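Local atomic coordinates of Pro-Pro endopeptidase (Paenibacillus alvei, PDB entry 6FPC), a protein that hydrolyses, with the help of a zinc ion, the peptide bond between two prolines in a cell-surface protein and may thereby regulate bacterial adhesion. Residues E109-L114 against Y156-A161; N104-E109 against A161-Y166; K47-Q52 against E87-V92; A24-R29 against V92-S97; D129-I134 against E183-L188. All coordinates share one frame; numbering follows the deposited sequence.

Contact 1: residues E109-L114 against Y156-A161. With CD (cadmium ion), chain F.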
# COMPACT_ATOMS: atom_id res chain seq x y z
N GLU A 109 -2.12 -4.99 0.31
CA GLU A 109 -3.32 -4.14 0.16
C GLU A 109 -3.29 -2.90 1.04
O GLU A 109 -3.66 -1.83 0.55
CB GLU A 109 -4.65 -4.92 0.31
CG GLU A 109 -4.86 -5.61 1.66
CD GLU A 109 -4.29 -7.01 1.79
OE1 GLU A 109 -3.42 -7.37 0.96
OE2 GLU A 109 -4.68 -7.73 2.74
N ILE A 110 -2.78 -3.01 2.29
CA ILE A 110 -2.71 -1.81 3.14
C ILE A 110 -1.68 -0.84 2.58
O ILE A 110 -1.98 0.36 2.43
CB ILE A 110 -2.49 -2.13 4.64
CG1 ILE A 110 -3.75 -2.78 5.23
CG2 ILE A 110 -2.11 -0.86 5.43
CD1 ILE A 110 -3.48 -3.54 6.58
N HIS A 111 -0.47 -1.37 2.24
CA HIS A 111 0.64 -0.58 1.69
C HIS A 111 0.20 0.23 0.45
O HIS A 111 0.36 1.45 0.41
CB HIS A 111 1.83 -1.51 1.33
CG HIS A 111 2.99 -0.78 0.72
ND1 HIS A 111 4.06 -0.36 1.48
CD2 HIS A 111 3.19 -0.40 -0.57
CE1 HIS A 111 4.90 0.22 0.64
NE2 HIS A 111 4.42 0.22 -0.60
N GLU A 112 -0.39 -0.46 -0.54
CA GLU A 112 -0.82 0.20 -1.78
C GLU A 112 -1.98 1.18 -1.54
O GLU A 112 -1.97 2.25 -2.14
CB GLU A 112 -1.13 -0.82 -2.89
CG GLU A 112 0.13 -1.58 -3.35
CD GLU A 112 1.21 -0.72 -4.00
OE1 GLU A 112 2.39 -1.16 -3.99
OE2 GLU A 112 0.90 0.38 -4.52
N THR A 113 -2.91 0.87 -0.64
CA THR A 113 -4.00 1.79 -0.34
C THR A 113 -3.46 3.07 0.30
O THR A 113 -3.92 4.15 -0.03
CB THR A 113 -5.11 1.12 0.51
OG1 THR A 113 -5.57 -0.03 -0.19
CG2 THR A 113 -6.31 2.05 0.77
N LEU A 114 -2.45 2.95 1.17
CA LEU A 114 -1.88 4.10 1.88
C LEU A 114 -1.18 5.08 0.94
O LEU A 114 -1.16 6.27 1.23
CB LEU A 114 -1.00 3.65 3.07
CG LEU A 114 -1.69 3.63 4.47
CD1 LEU A 114 -1.97 5.03 4.98
CD2 LEU A 114 -2.99 2.86 4.48
N TYR A 156 8.34 5.15 2.76
CA TYR A 156 8.43 5.10 4.22
C TYR A 156 7.05 5.40 4.83
O TYR A 156 6.62 4.69 5.74
CB TYR A 156 9.49 6.07 4.75
CG TYR A 156 9.72 5.92 6.24
CD1 TYR A 156 10.06 4.68 6.79
CD2 TYR A 156 9.52 6.99 7.11
CE1 TYR A 156 10.22 4.52 8.16
CE2 TYR A 156 9.68 6.84 8.49
CZ TYR A 156 10.05 5.61 9.01
OH TYR A 156 10.24 5.44 10.35
N PHE A 157 6.33 6.37 4.24
CA PHE A 157 4.97 6.70 4.69
C PHE A 157 4.08 5.46 4.59
O PHE A 157 3.52 5.03 5.59
CB PHE A 157 4.35 7.88 3.91
CG PHE A 157 2.93 8.13 4.38
CD1 PHE A 157 2.69 8.86 5.54
CD2 PHE A 157 1.85 7.54 3.72
CE1 PHE A 157 1.39 9.05 6.01
CE2 PHE A 157 0.54 7.71 4.21
CZ PHE A 157 0.32 8.47 5.35
N ALA A 158 3.99 4.86 3.40
CA ALA A 158 3.12 3.70 3.18
C ALA A 158 3.49 2.48 4.07
O ALA A 158 2.61 1.82 4.61
CB ALA A 158 3.14 3.32 1.71
N GLU A 159 4.79 2.19 4.20
CA GLU A 159 5.21 1.04 4.97
C GLU A 159 5.08 1.26 6.50
O GLU A 159 4.59 0.38 7.21
CB GLU A 159 6.62 0.62 4.57
CG GLU A 159 6.96 -0.83 4.96
CD GLU A 159 5.98 -1.92 4.57
OE1 GLU A 159 5.28 -1.79 3.54
OE2 GLU A 159 5.91 -2.93 5.30
N ALA A 160 5.53 2.43 7.00
CA ALA A 160 5.42 2.80 8.43
C ALA A 160 3.93 2.92 8.85
O ALA A 160 3.60 2.49 9.95
CB ALA A 160 6.15 4.09 8.72
N ALA A 161 3.03 3.42 7.94
CA ALA A 161 1.58 3.48 8.24
C ALA A 161 1.03 2.03 8.29
O ALA A 161 0.17 1.73 9.14
CB ALA A 161 0.84 4.29 7.20
CD CD F . 5.13 1.40 -2.33
O HOH W 1 4.73 0.66 -4.20
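The HExxH zinc-binding helix of this gluzincin-like metalloprotease, helix 108-121, meets helix 153-166 where His111 of the first helix packs on Ala158 and hydrogen-bonds Glu159 of the second. Helix 153-166 also carries the metal ligand Glu155, and His115 and Tyr148 complete the protein's share of the site, which in this crystal holds zinc or cadmium. His111 binds cadmium through NE2 at 2.2 Å and gives its other ring nitrogen to the second shell: ND1 donates to Glu159 OE1 over 2.8 Å. That bond is bent, 132° at the hydrogen, with the oxygen lying 31° out of the ring plane. With CG anti to the backbone N (chi1 178°), the imidazole lies across the carboxylate, and Ala158 CB sits over one face of the His111 ring, 3.9 Å from the centroid. Such a hold would restrain ring rotation. Farther along, Leu114 CD1 touches both Phe157 CE2 (3.8 Å) and Ala161 CB, while Leu114 O approaches the edge of the Phe157 ring at CE2, 3.7 Å away.

Contact 2: residues N104-E109 against A161-Y166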
# COMPACT_ATOMS: atom_id res chain seq x y z
N ASN A 104 8.01 -6.84 -0.86
CA ASN A 104 8.57 -6.97 0.49
C ASN A 104 7.82 -6.17 1.58
O ASN A 104 8.41 -5.85 2.62
CB ASN A 104 10.06 -6.64 0.50
CG ASN A 104 10.93 -7.71 -0.10
OD1 ASN A 104 10.88 -8.90 0.28
ND2 ASN A 104 11.77 -7.30 -1.05
N SER A 105 6.53 -5.90 1.37
CA SER A 105 5.71 -5.19 2.37
C SER A 105 5.15 -6.16 3.37
O SER A 105 4.90 -7.33 3.03
CB SER A 105 4.50 -4.50 1.73
OG SER A 105 4.90 -3.61 0.72
N LEU A 106 4.80 -5.63 4.55
CA LEU A 106 4.12 -6.37 5.61
C LEU A 106 2.73 -6.81 5.09
O LEU A 106 2.28 -7.93 5.39
CB LEU A 106 3.96 -5.44 6.82
CG LEU A 106 3.07 -5.92 7.97
CD1 LEU A 106 3.63 -7.19 8.61
CD2 LEU A 106 2.93 -4.82 9.04
N ASN A 107 2.08 -5.97 4.29
CA ASN A 107 0.76 -6.26 3.77
C ASN A 107 0.52 -5.45 2.51
O ASN A 107 0.40 -4.23 2.57
CB ASN A 107 -0.33 -5.98 4.80
CG ASN A 107 -1.70 -6.30 4.25
OD1 ASN A 107 -2.41 -5.43 3.76
ND2 ASN A 107 -2.08 -7.56 4.26
N LEU A 108 0.40 -6.15 1.39
CA LEU A 108 0.28 -5.51 0.10
C LEU A 108 -0.91 -4.54 -0.02
O LEU A 108 -0.70 -3.39 -0.40
CB LEU A 108 0.27 -6.54 -1.03
CG LEU A 108 0.35 -6.00 -2.46
CD1 LEU A 108 1.64 -5.18 -2.69
CD2 LEU A 108 0.30 -7.14 -3.45
N GLU A 109 -2.12 -4.99 0.31
CA GLU A 109 -3.32 -4.14 0.16
C GLU A 109 -3.29 -2.90 1.04
O GLU A 109 -3.66 -1.83 0.55
CB GLU A 109 -4.65 -4.92 0.31
CG GLU A 109 -4.86 -5.61 1.66
CD GLU A 109 -4.29 -7.01 1.79
OE1 GLU A 109 -3.42 -7.37 0.96
OE2 GLU A 109 -4.68 -7.73 2.74
N ALA A 161 3.03 3.42 7.94
CA ALA A 161 1.58 3.48 8.24
C ALA A 161 1.03 2.03 8.29
O ALA A 161 0.17 1.73 9.14
CB ALA A 161 0.84 4.29 7.20
N SER A 162 1.55 1.14 7.44
CA SER A 162 1.18 -0.29 7.44
C SER A 162 1.56 -0.90 8.80
O SER A 162 0.70 -1.54 9.42
CB SER A 162 1.86 -1.06 6.32
OG SER A 162 1.36 -0.63 5.06
N LEU A 163 2.82 -0.66 9.31
CA LEU A 163 3.23 -1.17 10.64
C LEU A 163 2.25 -0.67 11.73
O LEU A 163 1.83 -1.44 12.60
CB LEU A 163 4.66 -0.76 11.01
CG LEU A 163 5.82 -1.41 10.23
CD1 LEU A 163 7.14 -0.71 10.54
CD2 LEU A 163 5.98 -2.88 10.60
N TYR A 164 1.85 0.61 11.64
CA TYR A 164 0.94 1.24 12.60
C TYR A 164 -0.46 0.63 12.62
O TYR A 164 -1.05 0.45 13.69
CB TYR A 164 0.85 2.76 12.36
CG TYR A 164 0.05 3.45 13.44
CD1 TYR A 164 -1.32 3.67 13.29
CD2 TYR A 164 0.64 3.80 14.65
CE1 TYR A 164 -2.08 4.20 14.33
CE2 TYR A 164 -0.11 4.34 15.69
CZ TYR A 164 -1.47 4.56 15.52
OH TYR A 164 -2.21 5.07 16.56
N LEU A 165 -1.01 0.35 11.43
CA LEU A 165 -2.38 -0.11 11.27
C LEU A 165 -2.61 -1.63 11.29
O LEU A 165 -3.68 -2.05 11.74
CB LEU A 165 -2.95 0.48 9.96
CG LEU A 165 -3.11 2.03 9.92
CD1 LEU A 165 -3.33 2.53 8.51
CD2 LEU A 165 -4.23 2.53 10.82
N TYR A 166 -1.65 -2.45 10.82
CA TYR A 166 -1.79 -3.91 10.66
C TYR A 166 -2.18 -4.68 11.94
O TYR A 166 -3.18 -5.42 11.92
CB TYR A 166 -0.52 -4.52 10.02
CG TYR A 166 -0.61 -5.99 9.68
CD1 TYR A 166 -1.29 -6.43 8.55
CD2 TYR A 166 -0.00 -6.95 10.49
CE1 TYR A 166 -1.37 -7.78 8.22
CE2 TYR A 166 -0.06 -8.31 10.16
CZ TYR A 166 -0.73 -8.72 9.02
OH TYR A 166 -0.80 -10.05 8.70
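Leu106, Tyr166 and Asn107 bury the most surface where the turn leading into helix 108-121 packs on helix 153-166 near its C-terminal end. Leu106 shows how one branched side chain can cover a ring and still reach past it: CG and both methyls lie on Tyr166. CG stands over one face of the ring, 4.2 Å from the centroid and 19° off the normal, a CH-pi contact displaced toward the rim. Branch CD2 reaches down to the root of the same residue, 3.6 Å from Tyr166 CB, and also meets Leu163 CD2 at 3.9 Å. The Tyr166 side chain leaves the helix with CG anti to the backbone N (chi1 -174°), which carries the ring out under Leu106 and alongside Asn107. Asn107 meets the ring obliquely, CB lying 3.9 Å from Tyr166 CD1. The polar atoms of the amide bond within their own side: as N-cap residue, Asn107 offers OD1 to the backbone N of Ile110, and its ND2 donates to Glu109 OE2 over 3.0 Å, coming from above the carboxylate plane. No hydrogen bond joins the two segments, so their contact rests on apolar and CH-pi packing, while the Asn107 amide is spent on the start of the metal-binding helix and on Glu109.

Contact 3: residues K47-Q52 against E87-V92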
# COMPACT_ATOMS: atom_id res chain seq x y z
N LYS A 47 -11.00 3.28 -6.30
CA LYS A 47 -11.54 1.93 -6.16
C LYS A 47 -10.38 1.03 -5.77
O LYS A 47 -9.27 1.20 -6.26
CB LYS A 47 -12.25 1.43 -7.44
CG LYS A 47 -13.63 2.08 -7.71
CD LYS A 47 -14.68 1.88 -6.60
CE LYS A 47 -16.10 2.21 -7.04
NZ LYS A 47 -16.22 3.59 -7.61
N ILE A 48 -10.62 0.12 -4.84
CA ILE A 48 -9.63 -0.88 -4.44
C ILE A 48 -10.06 -2.16 -5.13
O ILE A 48 -11.03 -2.81 -4.71
CB ILE A 48 -9.47 -1.05 -2.91
CG1 ILE A 48 -9.07 0.25 -2.21
CG2 ILE A 48 -8.49 -2.22 -2.59
CD1 ILE A 48 -9.33 0.23 -0.70
N LYS A 49 -9.37 -2.50 -6.21
CA LYS A 49 -9.70 -3.69 -6.99
C LYS A 49 -8.82 -4.88 -6.60
O LYS A 49 -7.60 -4.82 -6.76
CB LYS A 49 -9.60 -3.39 -8.50
CG LYS A 49 -10.66 -2.40 -8.97
CD LYS A 49 -10.68 -2.24 -10.47
CE LYS A 49 -11.68 -1.17 -10.88
NZ LYS A 49 -11.69 -0.97 -12.34
N LEU A 50 -9.45 -5.94 -6.08
CA LEU A 50 -8.74 -7.17 -5.72
C LEU A 50 -8.89 -8.05 -6.94
O LEU A 50 -10.01 -8.29 -7.40
CB LEU A 50 -9.35 -7.82 -4.46
CG LEU A 50 -9.48 -6.93 -3.22
CD1 LEU A 50 -10.05 -7.71 -2.07
CD2 LEU A 50 -8.16 -6.22 -2.86
N THR A 51 -7.77 -8.44 -7.54
CA THR A 51 -7.77 -9.17 -8.80
C THR A 51 -7.42 -10.63 -8.66
O THR A 51 -6.54 -10.98 -7.87
CB THR A 51 -6.85 -8.45 -9.82
OG1 THR A 51 -5.47 -8.65 -9.47
CG2 THR A 51 -7.12 -6.94 -9.90
N GLN A 52 -8.08 -11.50 -9.43
CA GLN A 52 -7.74 -12.92 -9.37
C GLN A 52 -6.50 -13.21 -10.23
O GLN A 52 -5.71 -14.06 -9.86
CB GLN A 52 -8.93 -13.84 -9.69
CG GLN A 52 -8.64 -15.32 -9.41
CD GLN A 52 -8.30 -15.67 -7.97
OE1 GLN A 52 -8.84 -15.14 -7.00
NE2 GLN A 52 -7.38 -16.61 -7.81
N GLU A 87 -2.52 4.15 -8.22
CA GLU A 87 -2.55 5.37 -9.01
C GLU A 87 -3.88 6.04 -8.64
O GLU A 87 -3.97 6.57 -7.54
CB GLU A 87 -2.34 5.04 -10.52
CG GLU A 87 -2.29 6.24 -11.47
CD GLU A 87 -1.28 7.36 -11.25
OE1 GLU A 87 -0.24 7.11 -10.60
OE2 GLU A 87 -1.54 8.49 -11.72
N ARG A 88 -4.92 5.91 -9.46
CA ARG A 88 -6.23 6.41 -9.06
C ARG A 88 -7.11 5.23 -8.71
O ARG A 88 -8.18 5.36 -8.13
CB ARG A 88 -6.81 7.32 -10.12
CG ARG A 88 -6.11 8.65 -10.07
CD ARG A 88 -6.97 9.72 -10.59
NE ARG A 88 -8.06 10.09 -9.68
CZ ARG A 88 -8.09 11.23 -9.00
NH1 ARG A 88 -7.09 12.10 -9.09
NH2 ARG A 88 -9.14 11.52 -8.24
N VAL A 89 -6.62 4.06 -9.07
CA VAL A 89 -7.16 2.76 -8.73
C VAL A 89 -6.07 2.11 -7.88
O VAL A 89 -4.87 2.39 -8.08
CB VAL A 89 -7.50 1.94 -10.01
CG1 VAL A 89 -6.25 1.57 -10.81
CG2 VAL A 89 -8.32 0.71 -9.66
N VAL A 90 -6.48 1.29 -6.90
CA VAL A 90 -5.53 0.52 -6.09
C VAL A 90 -5.79 -0.91 -6.56
O VAL A 90 -6.91 -1.38 -6.44
CB VAL A 90 -5.73 0.72 -4.57
CG1 VAL A 90 -4.78 -0.17 -3.77
CG2 VAL A 90 -5.54 2.19 -4.19
N ALA A 91 -4.83 -1.55 -7.21
CA ALA A 91 -5.07 -2.90 -7.71
C ALA A 91 -4.13 -3.83 -6.98
O ALA A 91 -2.94 -3.53 -6.89
CB ALA A 91 -4.81 -2.95 -9.20
N VAL A 92 -4.68 -4.90 -6.37
CA VAL A 92 -3.90 -5.85 -5.56
C VAL A 92 -4.31 -7.29 -5.92
O VAL A 92 -5.49 -7.62 -5.89
CB VAL A 92 -4.07 -5.58 -4.03
CG1 VAL A 92 -3.28 -6.58 -3.17
CG2 VAL A 92 -3.65 -4.15 -3.66
O HOH W 2 -10.33 4.28 -9.38
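Strands 47-51 and 89-93 pair in parallel within the mixed sheet of this metalloprotease fold, Ile48 beside Val90, Lys49 beside Ala91 and Leu50 beside Val92. Main-chain hydrogen bonds come first. Lys47 O receives Val90 N at 2.9 Å, and Val90 O receives Lys49 N at 2.7 Å; in both the donor lies nearly on the line of the carbonyl. The ladder continues with Val92 N to Lys49 O and goes on to Thr51 N with Val92 O, where the donor is tilted 33° from the carbonyl plane. Between these rungs come CA-H...O contacts, such as Ala91 CA to Lys49 O at 3.3 Å. Apolar contacts form a second group. Ile48 and Val90 lie side by side on one face, CG1 of Ile48 being 4.1 Å from Val90 CB, and both also touch Thr113 of helix 108-121. On the other face, Lys49 stretches its extended chain across Val89 toward a salt bridge with Glu60. Arg88, within residues 86-89, which play a crucial part in substrate specificity, takes a water on its O at 2.7 Å; the same water weakly accepts from Lys47 N. Val89 CG2 lies 3.6 Å from Lys47 O.

Contact 4: residues A24-R29 against V92-S97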
# COMPACT_ATOMS: atom_id res chain seq x y z
N ALA A 24 -12.04 -12.24 0.94
CA ALA A 24 -12.69 -11.84 2.19
C ALA A 24 -11.65 -11.47 3.26
O ALA A 24 -11.81 -10.45 3.93
CB ALA A 24 -13.60 -12.95 2.71
N ALA A 25 -10.56 -12.25 3.36
CA ALA A 25 -9.47 -12.00 4.32
C ALA A 25 -8.77 -10.65 4.03
O ALA A 25 -8.48 -9.90 4.96
CB ALA A 25 -8.46 -13.14 4.28
N MET A 26 -8.57 -10.34 2.75
CA MET A 26 -7.95 -9.07 2.33
C MET A 26 -8.89 -7.92 2.67
O MET A 26 -8.44 -6.89 3.20
CB MET A 26 -7.65 -9.06 0.82
CG MET A 26 -6.65 -10.11 0.39
SD MET A 26 -6.57 -10.26 -1.41
CE MET A 26 -5.48 -8.88 -1.76
N LYS A 27 -10.20 -8.09 2.37
CA LYS A 27 -11.24 -7.09 2.62
C LYS A 27 -11.29 -6.78 4.12
O LYS A 27 -11.33 -5.61 4.50
CB LYS A 27 -12.61 -7.57 2.08
CG LYS A 27 -13.56 -6.44 1.75
CD LYS A 27 -14.96 -6.96 1.43
CE LYS A 27 -16.03 -5.91 1.62
NZ LYS A 27 -17.38 -6.37 1.15
N GLN A 28 -11.19 -7.83 4.95
CA GLN A 28 -11.17 -7.72 6.41
C GLN A 28 -9.94 -6.93 6.90
O GLN A 28 -10.08 -6.10 7.80
CB GLN A 28 -11.23 -9.10 7.08
CG GLN A 28 -11.63 -9.03 8.54
N ARG A 29 -8.75 -7.15 6.29
CA ARG A 29 -7.53 -6.43 6.68
C ARG A 29 -7.61 -4.95 6.30
O ARG A 29 -7.06 -4.10 7.01
CB ARG A 29 -6.27 -7.09 6.13
CG ARG A 29 -6.01 -8.46 6.80
CD ARG A 29 -4.66 -9.04 6.43
NE ARG A 29 -4.62 -9.45 5.03
CZ ARG A 29 -4.87 -10.67 4.60
NH1 ARG A 29 -5.17 -11.64 5.46
NH2 ARG A 29 -4.82 -10.95 3.31
N VAL A 92 -4.68 -4.90 -6.37
CA VAL A 92 -3.90 -5.85 -5.56
C VAL A 92 -4.31 -7.29 -5.92
O VAL A 92 -5.49 -7.62 -5.89
CB VAL A 92 -4.07 -5.58 -4.03
CG1 VAL A 92 -3.28 -6.58 -3.17
CG2 VAL A 92 -3.65 -4.15 -3.66
N ARG A 93 -3.35 -8.14 -6.24
CA ARG A 93 -3.63 -9.51 -6.62
C ARG A 93 -4.00 -10.37 -5.39
O ARG A 93 -3.28 -10.39 -4.39
CB ARG A 93 -2.43 -10.11 -7.38
CG ARG A 93 -2.81 -11.35 -8.11
CD ARG A 93 -1.71 -11.92 -8.96
NE ARG A 93 -2.22 -13.14 -9.60
CZ ARG A 93 -1.65 -13.74 -10.64
NH1 ARG A 93 -0.55 -13.25 -11.18
NH2 ARG A 93 -2.19 -14.84 -11.15
N ILE A 94 -5.13 -11.09 -5.49
CA ILE A 94 -5.67 -11.98 -4.45
C ILE A 94 -4.67 -13.09 -4.17
O ILE A 94 -4.32 -13.81 -5.10
CB ILE A 94 -7.06 -12.55 -4.86
CG1 ILE A 94 -8.11 -11.43 -4.96
CG2 ILE A 94 -7.51 -13.65 -3.88
CD1 ILE A 94 -9.34 -11.77 -5.77
N GLY A 95 -4.28 -13.24 -2.90
CA GLY A 95 -3.32 -14.26 -2.46
C GLY A 95 -1.89 -13.77 -2.31
O GLY A 95 -1.01 -14.51 -1.85
N TYR A 96 -1.64 -12.51 -2.69
CA TYR A 96 -0.29 -11.94 -2.68
C TYR A 96 -0.04 -10.94 -1.57
O TYR A 96 0.92 -10.17 -1.66
CB TYR A 96 0.01 -11.33 -4.06
CG TYR A 96 0.19 -12.35 -5.17
CD1 TYR A 96 -0.87 -13.17 -5.56
CD2 TYR A 96 1.38 -12.45 -5.85
CE1 TYR A 96 -0.71 -14.12 -6.56
CE2 TYR A 96 1.55 -13.37 -6.88
CZ TYR A 96 0.50 -14.20 -7.24
OH TYR A 96 0.65 -15.10 -8.27
N SER A 97 -0.89 -10.94 -0.52
CA SER A 97 -0.78 -9.97 0.59
C SER A 97 0.54 -10.03 1.36
O SER A 97 1.11 -8.98 1.67
CB SER A 97 -1.93 -10.15 1.58
OG SER A 97 -3.18 -9.95 0.94
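Met26 reaches from helix 20-30 over the end of strand 89-93 and the turn behind it, and its thioether meets several neighbours along its length. The methyl CE presses on Val92 CG1 at 3.5 Å, tighter than usual van der Waals contact. SD rests 3.6 Å from Ile94 CA and also lies near Ile94 CG1, the two side chains crossing at about a right angle. CG, nearer the helix, lies 3.5 Å from Ser97 OG. A bend at chi3 (82°) turns the methyl out of line with the rest of the chain and toward Val92.

Arg29, one helical turn farther on, adds the polar part. Its NH2 donates to Ser97 OG over 3.1 Å, a weak bond at 137°, with the hydroxyl near the guanidinium plane. Both residues have a stronger partner in Glu109: Arg29 NE makes a salt bridge with one carboxylate oxygen and Ser97 OG a hydrogen bond with the other. The carboxylate is thus gripped on both oxygens, which would favour its charged form.

Segment 92-97 turns through a type II beta turn, Arg93 to Tyr96, closed by Tyr96 N to Arg93 O at 3.2 Å. At the phi of Gly95 (98°) a CB would jam against the carbonyl O of Ile94. This is helix-against-sheet packing of an alpha/beta fold; Leu108 and Glu109 of the metal-binding helix also touch Val92.

Contact 5: residues D129-I134 against E183-L188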
# COMPACT_ATOMS: atom_id res chain seq x y z
N ASP A 129 7.74 18.98 5.26
CA ASP A 129 9.01 19.13 5.98
C ASP A 129 9.06 18.31 7.26
O ASP A 129 10.10 17.73 7.56
CB ASP A 129 9.31 20.61 6.29
CG ASP A 129 9.38 21.52 5.08
OD1 ASP A 129 9.88 21.07 4.03
OD2 ASP A 129 8.95 22.69 5.19
N GLU A 130 7.92 18.22 7.98
CA GLU A 130 7.77 17.47 9.21
C GLU A 130 8.03 15.99 8.96
O GLU A 130 8.79 15.37 9.71
CB GLU A 130 6.37 17.66 9.83
CG GLU A 130 6.22 17.01 11.20
CD GLU A 130 4.83 16.85 11.78
OE1 GLU A 130 3.83 17.01 11.03
OE2 GLU A 130 4.73 16.56 12.99
N PHE A 131 7.37 15.42 7.93
CA PHE A 131 7.55 13.99 7.63
C PHE A 131 8.95 13.72 7.09
O PHE A 131 9.55 12.72 7.47
CB PHE A 131 6.45 13.39 6.76
CG PHE A 131 6.49 11.87 6.81
CD1 PHE A 131 6.07 11.18 7.94
CD2 PHE A 131 7.02 11.14 5.76
CE1 PHE A 131 6.13 9.77 8.00
CE2 PHE A 131 7.06 9.73 5.80
CZ PHE A 131 6.65 9.07 6.93
N ILE A 132 9.47 14.61 6.21
CA ILE A 132 10.84 14.46 5.67
C ILE A 132 11.87 14.37 6.80
O ILE A 132 12.78 13.53 6.74
CB ILE A 132 11.18 15.62 4.68
CG1 ILE A 132 10.32 15.59 3.37
CG2 ILE A 132 12.70 15.71 4.37
CD1 ILE A 132 10.39 14.46 2.53
N ASN A 133 11.73 15.24 7.82
CA ASN A 133 12.60 15.26 8.99
C ASN A 133 12.54 13.88 9.71
O ASN A 133 13.59 13.33 10.05
CB ASN A 133 12.22 16.42 9.94
CG ASN A 133 13.04 16.41 11.22
OD1 ASN A 133 14.24 16.71 11.22
ND2 ASN A 133 12.41 16.05 12.32
N ILE A 134 11.33 13.33 9.91
CA ILE A 134 11.12 12.04 10.54
C ILE A 134 11.78 10.91 9.71
O ILE A 134 12.51 10.06 10.25
CB ILE A 134 9.61 11.79 10.80
CG1 ILE A 134 9.08 12.72 11.91
CG2 ILE A 134 9.35 10.32 11.17
CD1 ILE A 134 7.56 12.90 11.86
N GLU A 183 4.57 8.46 16.69
CA GLU A 183 3.91 9.69 17.16
C GLU A 183 3.14 10.38 16.02
O GLU A 183 1.96 10.71 16.17
CB GLU A 183 4.97 10.63 17.75
CG GLU A 183 4.39 11.92 18.31
CD GLU A 183 5.41 12.86 18.94
OE1 GLU A 183 6.51 13.03 18.35
OE2 GLU A 183 5.10 13.42 20.01
N PHE A 184 3.80 10.53 14.85
CA PHE A 184 3.20 11.13 13.66
C PHE A 184 1.99 10.30 13.21
O PHE A 184 0.92 10.87 12.98
CB PHE A 184 4.26 11.23 12.55
CG PHE A 184 3.75 11.78 11.23
CD1 PHE A 184 3.82 13.13 10.95
CD2 PHE A 184 3.25 10.92 10.25
CE1 PHE A 184 3.35 13.64 9.73
CE2 PHE A 184 2.79 11.42 9.02
CZ PHE A 184 2.86 12.77 8.77
N MET A 185 2.14 8.95 13.11
CA MET A 185 1.05 8.07 12.69
C MET A 185 -0.12 8.11 13.63
O MET A 185 -1.25 8.19 13.16
CB MET A 185 1.51 6.62 12.45
CG MET A 185 2.50 6.48 11.30
SD MET A 185 1.89 7.06 9.68
CE MET A 185 3.38 6.91 8.69
N ALA A 186 0.15 8.12 14.95
CA ALA A 186 -0.90 8.15 15.99
C ALA A 186 -1.72 9.44 15.88
O ALA A 186 -2.95 9.41 15.98
CB ALA A 186 -0.28 8.01 17.38
N LYS A 187 -1.04 10.55 15.62
CA LYS A 187 -1.68 11.86 15.48
C LYS A 187 -2.53 11.86 14.20
O LYS A 187 -3.63 12.40 14.20
CB LYS A 187 -0.63 12.98 15.47
CG LYS A 187 -1.22 14.37 15.66
N LEU A 188 -2.03 11.23 13.12
CA LEU A 188 -2.71 11.17 11.83
C LEU A 188 -3.95 10.26 11.87
O LEU A 188 -4.99 10.64 11.35
CB LEU A 188 -1.69 10.70 10.77
CG LEU A 188 -1.92 11.03 9.30
CD1 LEU A 188 -1.99 12.54 9.06
CD2 LEU A 188 -0.80 10.45 8.47
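Phe184 and Phe131 form the tight part of this contact. Phe131 CD1 stands over one face of the Phe184 ring, toward its rim, and comes within 3.5 Å of Phe184 CE2. The two planes are inclined at 47° and the centroids are 4.9 Å apart, an oblique aromatic pair rather than a stack or a T. The two side chains cross at about a right angle. Ile134 fills in at the base of Phe184, its CD1 lying 3.8 Å from Phe184 CB, and Met185 brings its terminal methyl CE to 4.0 Å from Phe131 CE1. Segments 129-134 and 183-188 run roughly antiparallel, 145° between their directions, and with the axes of these segments still 11.9 Å apart at closest approach the large rings bridge the separation. Their helices, 129-138 and 179-188, belong to the helical part of the fold, and helix 153-166 touches both. The solvent side is looser. Glu130 is exposed, and its extended chain carries the carboxylate to the edge of the Phe184 ring, Glu130 OE1 being 3.6 Å from Phe184 CE1. The planes of carboxylate and ring stand 78° apart, and no hydrogen bond crosses between the two segments.

In the fold
Contact 1 contains the catalytic metal, and contact 2, centred 6 Å away, continues it along the same two helices: Glu159 OE2 accepts from Leu106 N at 3.0 Å. Contacts 3 and 4 share Val92 and lie on the sheet side. There Val90 packs on Thr113 and Glu112, the predicted proton acceptor, while Glu109, common to contacts 1 and 2, ties into contact 4 through Glu109 OE2 to Arg29 NE at 2.9 Å. Contact 5 touches contact 1 through Phe131 on Tyr156 and Met185 on Ala161, with the Phe131 side chain about 12 Å from the metal; its centre is about 27 Å from that of contact 3, across the chain's centre.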